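Protocatechuate decarboxylase (Klebsiella pneumoniae, PDB 5O3M) probably catalyses the decarboxylation of protocatechuate (3,4-dihydroxybenzoate) to catechol, as a UbiD-family enzyme dependent on prenylated flavin. Local coordinates at residues 239-244 with 348-353; 399-404 with 418-423; 422-427 with 438-443. One frame throughout, in Å; residues are numbered along the deposited sequence.

Contact 1. Residues 239-244 with 348-353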
ATOM      1  N   GLY A 239      31.267 -12.904  28.449  1.00 38.76           N
ATOM      2  CA  GLY A 239      32.132 -11.835  27.978  1.00 39.54           C
ATOM      3  C   GLY A 239      32.759 -12.105  26.623  1.00 40.38           C
ATOM      4  O   GLY A 239      33.053 -11.168  25.871  1.00 49.32           O
ATOM      5  N   ALA A 240      32.974 -13.376  26.288  1.00 34.25           N
ATOM      6  CA  ALA A 240      33.574 -13.715  25.002  1.00 42.27           C
ATOM      7  C   ALA A 240      32.644 -13.435  23.825  1.00 45.12           C
ATOM      8  O   ALA A 240      33.111 -13.389  22.680  1.00 47.76           O
ATOM      9  CB  ALA A 240      33.988 -15.189  24.987  1.00 42.83           C
ATOM     10  N   CYS A 241      31.341 -13.295  24.068  1.00 39.54           N
ATOM     11  CA  CYS A 241      30.401 -13.016  22.988  1.00 40.62           C
ATOM     12  C   CYS A 241      30.371 -11.544  22.597  1.00 41.63           C
ATOM     13  O   CYS A 241      29.630 -11.188  21.684  1.00 44.23           O
ATOM     14  CB  CYS A 241      28.989 -13.459  23.378  1.00 44.68           C
ATOM     15  SG  CYS A 241      28.809 -15.221  23.702  1.00 43.23           S
ATOM     16  N   PHE A 242      31.138 -10.690  23.267  1.00 40.15           N
ATOM     17  CA  PHE A 242      31.197  -9.266  22.978  1.00 42.34           C
ATOM     18  C   PHE A 242      32.426  -8.979  22.127  1.00 47.70           C
ATOM     19  O   PHE A 242      33.460  -9.632  22.286  1.00 45.20           O
ATOM     20  CB  PHE A 242      31.256  -8.448  24.275  1.00 43.94           C
ATOM     21  CG  PHE A 242      29.955  -8.414  25.043  1.00 45.79           C
ATOM     22  CD1 PHE A 242      29.486  -9.543  25.701  1.00 41.71           C
ATOM     23  CD2 PHE A 242      29.205  -7.241  25.118  1.00 42.18           C
ATOM     24  CE1 PHE A 242      28.271  -9.512  26.412  1.00 37.03           C
ATOM     25  CE2 PHE A 242      28.011  -7.193  25.835  1.00 45.04           C
ATOM     26  CZ  PHE A 242      27.540  -8.336  26.487  1.00 38.32           C
ATOM     27  N   GLU A 243      32.301  -8.022  21.207  1.00 56.11           N
ATOM     28  CA  GLU A 243      33.444  -7.605  20.404  1.00 55.83           C
ATOM     29  C   GLU A 243      34.508  -6.983  21.295  1.00 56.98           C
ATOM     30  O   GLU A 243      34.200  -6.292  22.270  1.00 56.90           O
ATOM     31  CB  GLU A 243      33.015  -6.603  19.326  1.00 62.83           C
ATOM     32  CG  GLU A 243      32.235  -7.219  18.174  1.00 72.49           C
ATOM     33  CD  GLU A 243      33.026  -8.301  17.446  1.00 83.15           C
ATOM     34  OE1 GLU A 243      34.228  -8.071  17.175  1.00 87.59           O
ATOM     35  OE2 GLU A 243      32.452  -9.381  17.157  1.00 83.75           O
ATOM     36  N   ALA A 244      35.769  -7.230  20.960  1.00 62.65           N
ATOM     37  CA  ALA A 244      36.873  -6.707  21.747  1.00 60.94           C
ATOM     38  C   ALA A 244      37.929  -6.128  20.812  1.00 56.92           C
ATOM     39  O   ALA A 244      37.994  -6.503  19.638  1.00 56.19           O
ATOM     40  CB  ALA A 244      37.505  -7.787  22.644  1.00 50.64           C
ATOM     41  N   THR A 348      19.885 -17.377  23.989  1.00 30.54           N
ATOM     42  CA  THR A 348      19.344 -16.039  24.204  1.00 26.41           C
ATOM     43  C   THR A 348      20.261 -15.204  25.092  1.00 35.51           C
ATOM     44  O   THR A 348      20.551 -14.039  24.782  1.00 34.15           O
ATOM     45  CB  THR A 348      17.955 -16.137  24.828  1.00 27.88           C
ATOM     46  OG1 THR A 348      17.056 -16.757  23.893  1.00 38.41           O
ATOM     47  CG2 THR A 348      17.447 -14.736  25.220  1.00 28.02           C
ATOM     48  N   THR A 349      20.699 -15.778  26.222  1.00 32.61           N
ATOM     49  CA  THR A 349      21.641 -15.085  27.098  1.00 28.84           C
ATOM     50  C   THR A 349      22.918 -14.711  26.356  1.00 27.05           C
ATOM     51  O   THR A 349      23.332 -13.548  26.347  1.00 33.06           O
ATOM     52  CB  THR A 349      21.986 -15.961  28.305  1.00 29.87           C
ATOM     53  OG1 THR A 349      20.812 -16.184  29.096  1.00 37.13           O
ATOM     54  CG2 THR A 349      23.100 -15.280  29.148  1.00 27.80           C
ATOM     55  N   LEU A 350      23.574 -15.702  25.750  1.00 26.75           N
ATOM     56  CA  LEU A 350      24.906 -15.483  25.192  1.00 34.28           C
ATOM     57  C   LEU A 350      24.871 -14.548  23.987  1.00 33.71           C
ATOM     58  O   LEU A 350      25.715 -13.651  23.877  1.00 38.39           O
ATOM     59  CB  LEU A 350      25.547 -16.824  24.823  1.00 26.98           C
ATOM     60  CG  LEU A 350      25.820 -17.737  26.022  1.00 32.58           C
ATOM     61  CD1 LEU A 350      26.316 -19.122  25.557  1.00 29.06           C
ATOM     62  CD2 LEU A 350      26.834 -17.077  26.955  1.00 35.67           C
ATOM     63  N   ALA A 351      23.918 -14.740  23.063  1.00 32.79           N
ATOM     64  CA  ALA A 351      23.815 -13.817  21.932  1.00 30.07           C
ATOM     65  C   ALA A 351      23.077 -12.532  22.286  1.00 33.16           C
ATOM     66  O   ALA A 351      23.374 -11.477  21.709  1.00 33.23           O
ATOM     67  CB  ALA A 351      23.115 -14.477  20.751  1.00 29.69           C
ATOM     68  N   GLY A 352      22.126 -12.595  23.222  1.00 32.13           N
ATOM     69  CA  GLY A 352      21.225 -11.463  23.429  1.00 33.89           C
ATOM     70  C   GLY A 352      21.881 -10.278  24.117  1.00 33.12           C
ATOM     71  O   GLY A 352      21.569  -9.117  23.814  1.00 32.62           O
ATOM     72  N   LEU A 353      22.774 -10.548  25.077  1.00 38.00           N
ATOM     73  CA  LEU A 353      23.433  -9.448  25.778  1.00 36.41           C
ATOM     74  C   LEU A 353      24.265  -8.596  24.830  1.00 32.49           C
ATOM     75  O   LEU A 353      24.194  -7.358  24.921  1.00 34.15           O
ATOM     76  CB  LEU A 353      24.262  -9.999  26.946  1.00 32.52           C
ATOM     77  CG  LEU A 353      23.412 -10.671  28.041  1.00 30.58           C
ATOM     78  CD1 LEU A 353      24.291 -11.294  29.112  1.00 39.04           C
ATOM     79  CD2 LEU A 353      22.443  -9.696  28.666  1.00 30.39           C
TER

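Contact 2. Residues 399-404 with 418-423. With 9JE (pentane-1,5-diol), chain H.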
ATOM      1  N   GLY A 399       8.720  11.154  16.613  1.00 27.78           N
ATOM      2  CA  GLY A 399       9.530  10.898  15.448  1.00 28.63           C
ATOM      3  C   GLY A 399      10.900  10.331  15.731  1.00 33.75           C
ATOM      4  O   GLY A 399      11.548   9.825  14.804  1.00 29.96           O
ATOM      5  N   ARG A 400      11.367  10.387  16.979  1.00 26.85           N
ATOM      6  CA  ARG A 400      12.637   9.756  17.312  1.00 22.75           C
ATOM      7  C   ARG A 400      12.490   8.292  17.678  1.00 27.82           C
ATOM      8  O   ARG A 400      13.500   7.580  17.694  1.00 27.87           O
ATOM      9  CB  ARG A 400      13.332  10.508  18.455  1.00 23.49           C
ATOM     10  CG  ARG A 400      13.746  11.912  18.048  1.00 31.22           C
ATOM     11  CD  ARG A 400      14.667  12.545  19.047  1.00 33.68           C
ATOM     12  NE  ARG A 400      15.134  13.830  18.535  1.00 37.21           N
ATOM     13  CZ  ARG A 400      15.071  14.959  19.227  1.00 38.94           C
ATOM     14  NH1 ARG A 400      14.584  14.957  20.461  1.00 38.42           N
ATOM     15  NH2 ARG A 400      15.510  16.083  18.694  1.00 45.09           N
ATOM     16  N   GLN A 401      11.272   7.811  17.960  1.00 25.73           N
ATOM     17  CA  GLN A 401      11.136   6.383  18.230  1.00 30.46           C
ATOM     18  C   GLN A 401      11.454   5.572  16.973  1.00 38.10           C
ATOM     19  O   GLN A 401      12.137   4.542  17.047  1.00 40.58           O
ATOM     20  CB  GLN A 401       9.735   6.060  18.773  1.00 24.67           C
ATOM     21  CG  GLN A 401       8.577   6.144  17.744  1.00 20.73           C
ATOM     22  CD  GLN A 401       7.940   7.534  17.660  1.00 27.62           C
ATOM     23  OE1 GLN A 401       8.551   8.537  18.044  1.00 23.76           O
ATOM     24  NE2 GLN A 401       6.698   7.595  17.153  1.00 26.30           N
ATOM     25  N   GLY A 402      11.004   6.047  15.802  1.00 30.45           N
ATOM     26  CA  GLY A 402      11.388   5.397  14.557  1.00 27.66           C
ATOM     27  C   GLY A 402      12.873   5.527  14.295  1.00 23.99           C
ATOM     28  O   GLY A 402      13.514   4.595  13.801  1.00 29.36           O
ATOM     29  N   GLN A 403      13.452   6.674  14.653  1.00 26.75           N
ATOM     30  CA  GLN A 403      14.897   6.821  14.544  1.00 28.47           C
ATOM     31  C   GLN A 403      15.620   5.758  15.370  1.00 29.44           C
ATOM     32  O   GLN A 403      16.637   5.210  14.930  1.00 31.68           O
ATOM     33  CB  GLN A 403      15.324   8.228  14.979  1.00 25.96           C
ATOM     34  CG  GLN A 403      16.794   8.530  14.730  1.00 24.84           C
ATOM     35  CD  GLN A 403      17.152   8.482  13.247  1.00 35.29           C
ATOM     36  OE1 GLN A 403      16.278   8.583  12.383  1.00 29.05           O
ATOM     37  NE2 GLN A 403      18.450   8.328  12.952  1.00 34.17           N
ATOM     38  N   ALA A 404      15.116   5.466  16.577  1.00 29.19           N
ATOM     39  CA  ALA A 404      15.739   4.448  17.419  1.00 28.25           C
ATOM     40  C   ALA A 404      15.630   3.062  16.789  1.00 24.68           C
ATOM     41  O   ALA A 404      16.581   2.272  16.845  1.00 34.53           O
ATOM     42  CB  ALA A 404      15.116   4.467  18.815  1.00 20.51           C
ATOM     43  N   ILE A 418      11.304  -4.898  14.935  1.00 32.28           N
ATOM     44  CA  ILE A 418      11.484  -4.021  16.085  1.00 25.90           C
ATOM     45  C   ILE A 418      10.114  -3.709  16.665  1.00 30.82           C
ATOM     46  O   ILE A 418       9.165  -3.444  15.922  1.00 33.46           O
ATOM     47  CB  ILE A 418      12.188  -2.713  15.674  1.00 27.40           C
ATOM     48  CG1 ILE A 418      13.537  -3.003  15.023  1.00 27.42           C
ATOM     49  CG2 ILE A 418      12.268  -1.761  16.860  1.00 26.36           C
ATOM     50  CD1 ILE A 418      14.591  -3.542  15.992  1.00 26.15           C
ATOM     51  N   ILE A 419      10.003  -3.732  17.988  1.00 34.28           N
ATOM     52  CA  ILE A 419       8.793  -3.294  18.673  1.00 33.06           C
ATOM     53  C   ILE A 419       9.173  -2.148  19.593  1.00 32.09           C
ATOM     54  O   ILE A 419      10.098  -2.274  20.410  1.00 26.92           O
ATOM     55  CB  ILE A 419       8.111  -4.430  19.448  1.00 31.40           C
ATOM     56  CG1 ILE A 419       7.795  -5.594  18.496  1.00 24.31           C
ATOM     57  CG2 ILE A 419       6.865  -3.914  20.107  1.00 24.64           C
ATOM     58  CD1 ILE A 419       7.227  -6.825  19.222  1.00 24.57           C
ATOM     59  N   LEU A 420       8.492  -1.023  19.429  1.00 33.38           N
ATOM     60  CA  LEU A 420       8.770   0.195  20.171  1.00 31.81           C
ATOM     61  C   LEU A 420       7.692   0.385  21.221  1.00 28.22           C
ATOM     62  O   LEU A 420       6.501   0.332  20.894  1.00 28.57           O
ATOM     63  CB  LEU A 420       8.803   1.409  19.238  1.00 28.87           C
ATOM     64  CG  LEU A 420       9.778   1.295  18.084  1.00 25.99           C
ATOM     65  CD1 LEU A 420       9.472   2.374  17.064  1.00 21.60           C
ATOM     66  CD2 LEU A 420      11.190   1.452  18.608  1.00 27.13           C
ATOM     67  N   VAL A 421       8.108   0.603  22.479  1.00 25.86           N
ATOM     68  CA  VAL A 421       7.168   0.824  23.571  1.00 23.83           C
ATOM     69  C   VAL A 421       7.675   1.936  24.482  1.00 24.91           C
ATOM     70  O   VAL A 421       8.859   2.280  24.493  1.00 24.28           O
ATOM     71  CB  VAL A 421       6.906  -0.461  24.392  1.00 30.44           C
ATOM     72  CG1 VAL A 421       6.355  -1.570  23.499  1.00 22.36           C
ATOM     73  CG2 VAL A 421       8.182  -0.909  25.146  1.00 29.22           C
ATOM     74  N   ASP A 422       6.753   2.473  25.279  1.00 28.83           N
ATOM     75  CA  ASP A 422       7.048   3.551  26.215  1.00 24.77           C
ATOM     76  C   ASP A 422       7.562   3.004  27.544  1.00 25.53           C
ATOM     77  O   ASP A 422       7.588   1.797  27.773  1.00 29.01           O
ATOM     78  CB  ASP A 422       5.800   4.407  26.420  1.00 38.30           C
ATOM     79  CG  ASP A 422       5.417   5.141  25.170  1.00 33.78           C
ATOM     80  OD1 ASP A 422       6.228   5.989  24.764  1.00 30.43           O
ATOM     81  OD2 ASP A 422       4.354   4.833  24.589  1.00 33.88           O
ATOM     82  N   GLU A 423       7.941   3.917  28.446  1.00 27.20           N
ATOM     83  CA  GLU A 423       8.613   3.523  29.675  1.00 35.53           C
ATOM     84  C   GLU A 423       7.683   2.869  30.686  1.00 33.07           C
ATOM     85  O   GLU A 423       8.178   2.378  31.698  1.00 32.79           O
ATOM     86  CB  GLU A 423       9.304   4.723  30.330  1.00 33.04           C
ATOM     87  CG  GLU A 423       8.355   5.736  30.954  1.00 35.94           C
ATOM     88  CD  GLU A 423       7.922   6.839  29.985  1.00 39.92           C
ATOM     89  OE1 GLU A 423       8.010   6.659  28.749  1.00 38.92           O
ATOM     90  OE2 GLU A 423       7.483   7.898  30.478  1.00 43.81           O
TER
HETATM   91  C02 9JE H 602       2.939   6.402  27.878  1.00 38.46           C
HETATM   92  C03 9JE H 602       3.941   6.728  28.971  1.00 33.71           C
HETATM   93  C04 9JE H 602       3.343   7.257  30.268  1.00 33.57           C
HETATM   94  C05 9JE H 602       4.465   7.119  31.326  1.00 40.98           C
HETATM   95  C06 9JE H 602       4.014   7.728  32.648  1.00 40.27           C
HETATM   96  O01 9JE H 602       2.660   7.646  27.276  1.00 47.47           O
HETATM   97  O07 9JE H 602       2.573   7.641  32.592  1.00 51.87           O

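Contact 3. Residues 422-427 with 438-443. With 9JE (pentane-1,5-diol), chain H.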
ATOM      1  N   ASP A 422       6.753   2.473  25.279  1.00 28.83           N
ATOM      2  CA  ASP A 422       7.048   3.551  26.215  1.00 24.77           C
ATOM      3  C   ASP A 422       7.562   3.004  27.544  1.00 25.53           C
ATOM      4  O   ASP A 422       7.588   1.797  27.773  1.00 29.01           O
ATOM      5  CB  ASP A 422       5.800   4.407  26.420  1.00 38.30           C
ATOM      6  CG  ASP A 422       5.417   5.141  25.170  1.00 33.78           C
ATOM      7  OD1 ASP A 422       6.228   5.989  24.764  1.00 30.43           O
ATOM      8  OD2 ASP A 422       4.354   4.833  24.589  1.00 33.88           O
ATOM      9  N   GLU A 423       7.941   3.917  28.446  1.00 27.20           N
ATOM     10  CA  GLU A 423       8.613   3.523  29.675  1.00 35.53           C
ATOM     11  C   GLU A 423       7.683   2.869  30.686  1.00 33.07           C
ATOM     12  O   GLU A 423       8.178   2.378  31.698  1.00 32.79           O
ATOM     13  CB  GLU A 423       9.304   4.723  30.330  1.00 33.04           C
ATOM     14  CG  GLU A 423       8.355   5.736  30.954  1.00 35.94           C
ATOM     15  CD  GLU A 423       7.922   6.839  29.985  1.00 39.92           C
ATOM     16  OE1 GLU A 423       8.010   6.659  28.749  1.00 38.92           O
ATOM     17  OE2 GLU A 423       7.483   7.898  30.478  1.00 43.81           O
ATOM     18  N   ASP A 424       6.369   2.829  30.440  1.00 32.25           N
ATOM     19  CA  ASP A 424       5.438   2.155  31.343  1.00 27.13           C
ATOM     20  C   ASP A 424       5.057   0.758  30.859  1.00 26.40           C
ATOM     21  O   ASP A 424       4.071   0.186  31.336  1.00 32.68           O
ATOM     22  CB  ASP A 424       4.174   3.005  31.559  1.00 32.19           C
ATOM     23  CG  ASP A 424       3.421   3.278  30.258  1.00 33.06           C
ATOM     24  OD1 ASP A 424       3.973   2.970  29.177  1.00 32.16           O
ATOM     25  OD2 ASP A 424       2.277   3.786  30.314  1.00 35.43           O
ATOM     26  N   VAL A 425       5.801   0.201  29.911  1.00 30.48           N
ATOM     27  CA  VAL A 425       5.565  -1.148  29.409  1.00 29.59           C
ATOM     28  C   VAL A 425       6.767  -1.997  29.784  1.00 29.07           C
ATOM     29  O   VAL A 425       7.911  -1.602  29.536  1.00 28.19           O
ATOM     30  CB  VAL A 425       5.351  -1.180  27.882  1.00 31.20           C
ATOM     31  CG1 VAL A 425       5.059  -2.618  27.434  1.00 28.01           C
ATOM     32  CG2 VAL A 425       4.230  -0.216  27.431  1.00 29.03           C
ATOM     33  N   ASP A 426       6.513  -3.165  30.356  1.00 31.08           N
ATOM     34  CA  ASP A 426       7.596  -4.046  30.796  1.00 31.10           C
ATOM     35  C   ASP A 426       8.085  -4.859  29.598  1.00 28.21           C
ATOM     36  O   ASP A 426       7.420  -5.809  29.161  1.00 28.25           O
ATOM     37  CB  ASP A 426       7.114  -4.953  31.927  1.00 26.54           C
ATOM     38  CG  ASP A 426       8.221  -5.891  32.442  1.00 35.03           C
ATOM     39  OD1 ASP A 426       7.989  -6.586  33.455  1.00 36.36           O
ATOM     40  OD2 ASP A 426       9.324  -5.914  31.854  1.00 35.69           O
ATOM     41  N   ILE A 427       9.243  -4.489  29.047  1.00 31.10           N
ATOM     42  CA  ILE A 427       9.662  -5.125  27.802  1.00 32.12           C
ATOM     43  C   ILE A 427      10.039  -6.589  27.991  1.00 30.16           C
ATOM     44  O   ILE A 427      10.105  -7.323  27.004  1.00 33.02           O
ATOM     45  CB  ILE A 427      10.846  -4.395  27.151  1.00 36.69           C
ATOM     46  CG1 ILE A 427      12.054  -4.403  28.100  1.00 28.09           C
ATOM     47  CG2 ILE A 427      10.431  -2.985  26.668  1.00 28.94           C
ATOM     48  CD1 ILE A 427      13.254  -3.671  27.517  1.00 26.83           C
ATOM     49  N   THR A 438      -1.879  -3.916  21.359  1.00 28.64           N
ATOM     50  CA  THR A 438      -3.334  -3.989  21.293  1.00 28.88           C
ATOM     51  C   THR A 438      -4.016  -2.639  21.508  1.00 30.76           C
ATOM     52  O   THR A 438      -4.982  -2.307  20.801  1.00 32.08           O
ATOM     53  CB  THR A 438      -3.823  -5.007  22.329  1.00 33.92           C
ATOM     54  OG1 THR A 438      -3.211  -6.275  22.058  1.00 27.27           O
ATOM     55  CG2 THR A 438      -5.364  -5.134  22.336  1.00 34.66           C
ATOM     56  N   THR A 439      -3.527  -1.833  22.449  1.00 31.10           N
ATOM     57  CA  THR A 439      -4.189  -0.584  22.812  1.00 37.29           C
ATOM     58  C   THR A 439      -3.423   0.658  22.366  1.00 28.03           C
ATOM     59  O   THR A 439      -3.950   1.762  22.500  1.00 28.38           O
ATOM     60  CB  THR A 439      -4.425  -0.521  24.340  1.00 38.83           C
ATOM     61  OG1 THR A 439      -3.169  -0.424  25.025  1.00 30.38           O
ATOM     62  CG2 THR A 439      -5.164  -1.771  24.855  1.00 39.23           C
ATOM     63  N   ARG A 440      -2.212   0.505  21.841  1.00 30.11           N
ATOM     64  CA  ARG A 440      -1.317   1.600  21.450  1.00 29.08           C
ATOM     65  C   ARG A 440      -0.757   1.353  20.049  1.00 27.82           C
ATOM     66  O   ARG A 440       0.436   1.516  19.768  1.00 28.22           O
ATOM     67  CB  ARG A 440      -0.187   1.765  22.465  1.00 19.65           C
ATOM     68  CG  ARG A 440      -0.693   2.212  23.849  1.00 28.38           C
ATOM     69  CD  ARG A 440       0.418   2.220  24.867  1.00 27.01           C
ATOM     70  NE  ARG A 440       0.014   2.781  26.149  1.00 24.81           N
ATOM     71  CZ  ARG A 440       0.874   3.006  27.135  1.00 29.96           C
ATOM     72  NH1 ARG A 440       2.164   2.708  26.954  1.00 23.37           N
ATOM     73  NH2 ARG A 440       0.454   3.529  28.278  1.00 25.52           N
ATOM     74  N   MET A 441      -1.636   0.973  19.135  1.00 28.68           N
ATOM     75  CA  MET A 441      -1.214   0.613  17.790  1.00 28.61           C
ATOM     76  C   MET A 441      -2.454   0.605  16.911  1.00 22.32           C
ATOM     77  O   MET A 441      -3.478   0.037  17.306  1.00 32.97           O
ATOM     78  CB  MET A 441      -0.510  -0.769  17.802  1.00 28.83           C
ATOM     79  CG  MET A 441       0.113  -1.218  16.480  1.00 48.19           C
ATOM     80  SD  MET A 441      -1.026  -2.223  15.473  1.00 56.68           S
ATOM     81  CE  MET A 441      -0.707  -3.860  16.130  1.00 47.83           C
ATOM     82  N   GLN A 442      -2.367   1.246  15.742  1.00 24.33           N
ATOM     83  CA  GLN A 442      -3.362   1.100  14.680  1.00 26.18           C
ATOM     84  C   GLN A 442      -2.658   0.541  13.456  1.00 22.06           C
ATOM     85  O   GLN A 442      -1.679   1.127  12.985  1.00 25.31           O
ATOM     86  CB  GLN A 442      -4.059   2.432  14.371  1.00 22.56           C
ATOM     87  CG  GLN A 442      -5.050   2.825  15.459  1.00 23.74           C
ATOM     88  CD  GLN A 442      -6.301   1.964  15.433  1.00 30.75           C
ATOM     89  OE1 GLN A 442      -6.689   1.474  14.371  1.00 31.07           O
ATOM     90  NE2 GLN A 442      -6.960   1.784  16.604  1.00 27.54           N
ATOM     91  N   GLY A 443      -3.139  -0.610  12.966  1.00 25.92           N
ATOM     92  CA  GLY A 443      -2.375  -1.380  11.997  1.00 22.44           C
ATOM     93  C   GLY A 443      -2.009  -0.610  10.737  1.00 31.08           C
ATOM     94  O   GLY A 443      -0.929  -0.830  10.172  1.00 24.93           O
TER
HETATM   95  C02 9JE H 602       2.939   6.402  27.878  1.00 38.46           C
HETATM   96  C03 9JE H 602       3.941   6.728  28.971  1.00 33.71           C
HETATM   97  C04 9JE H 602       3.343   7.257  30.268  1.00 33.57           C
HETATM   98  C05 9JE H 602       4.465   7.119  31.326  1.00 40.98           C
HETATM   99  C06 9JE H 602       4.014   7.728  32.648  1.00 40.27           C
HETATM  100  O01 9JE H 602       2.660   7.646  27.276  1.00 47.47           O
HETATM  101  O07 9JE H 602       2.573   7.641  32.592  1.00 51.87           O
HETATM  102  O   HOH W   1       3.892   2.199  24.734  1.00 28.67           O

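Contact 1. Residues 239-244 with 348-353
Two first torsions of similar value turn neighbouring side chains onto one face of helix 344-366: in Cys241 (chi1 -62°) and Phe242 (chi1 -72°) the side chain swings opposite the carbonyl carbon, which sends the thiol to Leu350 and the ring to Leu353. Cys241, in the turn that follows helix 234-240, is the closer of the two. Cys241 CB sits 3.3 Å from the carbonyl oxygen of Leu350, and Cys241 SG lies against CB of the same leucine at 3.8 Å. The sulfur of Cys241 is also 3.5 Å from Leu350 O, but no hydrogen bond forms between them. The residue four places on is Pro354, which has no N-H to give that carbonyl its usual helical bond, and the side chain of Cys241 packs on this proline too.

The ring of Phe242 reaches the helix with its far end, CZ, placed 3.7 Å from CB of Leu353 and just as near to that residue's carbonyl carbon. Phe242 CE2 comes to 3.9 Å from Leu353 O. The approach is slanted. Val117 and Val121 of helix 113-122 also touch the phenyl group, and Leu113 of that helix packs on Leu353.

Helix 344-366 probably corresponds to the helix that links the central, flavin-binding domain to the C-terminal domain in other UbiD enzymes. Leu350 and Ala351 line a pocket holding pentane-1,5-diol, together with Cys170, Leu340 and His347. No hydrogen bond or charge pair crosses between 239-244 and 348-353, so the contact rests on the van der Waals fit of thiol and ring against the leucines and the helix backbone, to which burial of the ring probably adds.

Contact 2. Residues 399-404 with 418-423
Leu420 and Gln401 carry this contact, with a small share from Gly402, whose N lies 4.2 Å from Leu420 CD1. Leu420 leaves strand 417-422 toward helix 400-411, and its methyls meet the first turn. Leu420 CD1 lies 3.4 Å from Gln401 O, and Leu420 CD2 is 3.6 Å from that same oxygen, so the two methyls share one backbone carbonyl. Leu420 CD1 also meets the aliphatic part of Gln401, 3.9 Å from its CG, the two side chains crossing at about a right angle.

Gln401 begins by heading for the strand, then bends: CG is wedged between the backbone N and carbonyl carbon (chi1 72°), and a turn at chi2 (-90°) carries the amide away from Leu420. There Gln401 OE1 accepts a hydrogen bond from Gly399 N at 3.0 Å, the donor tilted from the carbonyl plane, while NE2 binds Asp482 and Glu398. The amide is thus held at both ends, and the methylenes are left to the leucine.

The unit is a beta-alpha-beta crossover, in which parallel strands 385-390 and 417-422 are linked by helix 400-411. Leu420 fills the seam with Leu388 of the first strand, Ala405 of the helix and Ile480 of strand 475-482.

Contact 3. Residues 422-427 with 438-443
Asp422 to Val425 form a type I beta turn closed by Val425 N to Asp422 O at 3.2 Å, and facing it is Arg440, the first residue to leave helical geometry after helix 430-439. The side chains build a salt-bridge network of Asp422, Asp424 and Arg440 around the turn that follows strand 417-422.

Arg440 runs out fully extended from CG to NE and presents the end of its guanidinium to Asp424. The grip is bidentate and end-on: Arg440 NH1 donates to Asp424 OD1 at 2.9 Å and Arg440 NH2 to Asp424 OD2 at 2.7 Å, both on the syn side of the carboxylate. The bonds are nearly straight (172° for the first), and the two flat groups are only 23° from coplanar. Asp424 takes a chi1 of 60°, which brings its carboxylate round to the arginine. CG2 of Val425 packs obliquely against the guanidinium, 3.6 Å from Arg440 NH1.

Asp422 contributes charge rather than a direct bond. Asp422 OD2 stands 3.9 Å from Arg440 NH1, well out of the guanidinium plane, and accepts from Val485 N and from a water. Arg440 NE is bonded to Tyr313 OH of a neighbouring subunit, which further fixes the arginine's rotation. Asp422, Glu423, Asp424 and Arg440 also border a bound pentane-1,5-diol, touching its carbons, while Lys490 hydrogen-bonds it.

That water bridges Asp422 and Arg440: it accepts from Arg440 NH1 at 2.9 Å, in the guanidinium plane, accepts from Asp422 N at 2.9 Å, and donates to Asp422 OD2 at 2.7 Å.

Overall arrangement
All three contacts are buried, yet they lie at different distances from the centre of the chain: the centre of contact 1 is about 6 Å from it, those of contacts 2 and 3 about 26 and 29 Å, in the C-terminal domain. Contact 1 is separate, its centre about 24 Å from that of contact 2, and no other chain touches it, whereas contacts 2 and 3 both border other subunits. These two share Asp422 and Glu423 around the turn after strand 417-422 and touch directly, Val421 CG2 lying 3.4 Å from Ile427 CG2. Contacts 1 and 2 have no hydrogen bond or charge pair across their segments; contact 3 relies on charges and a water.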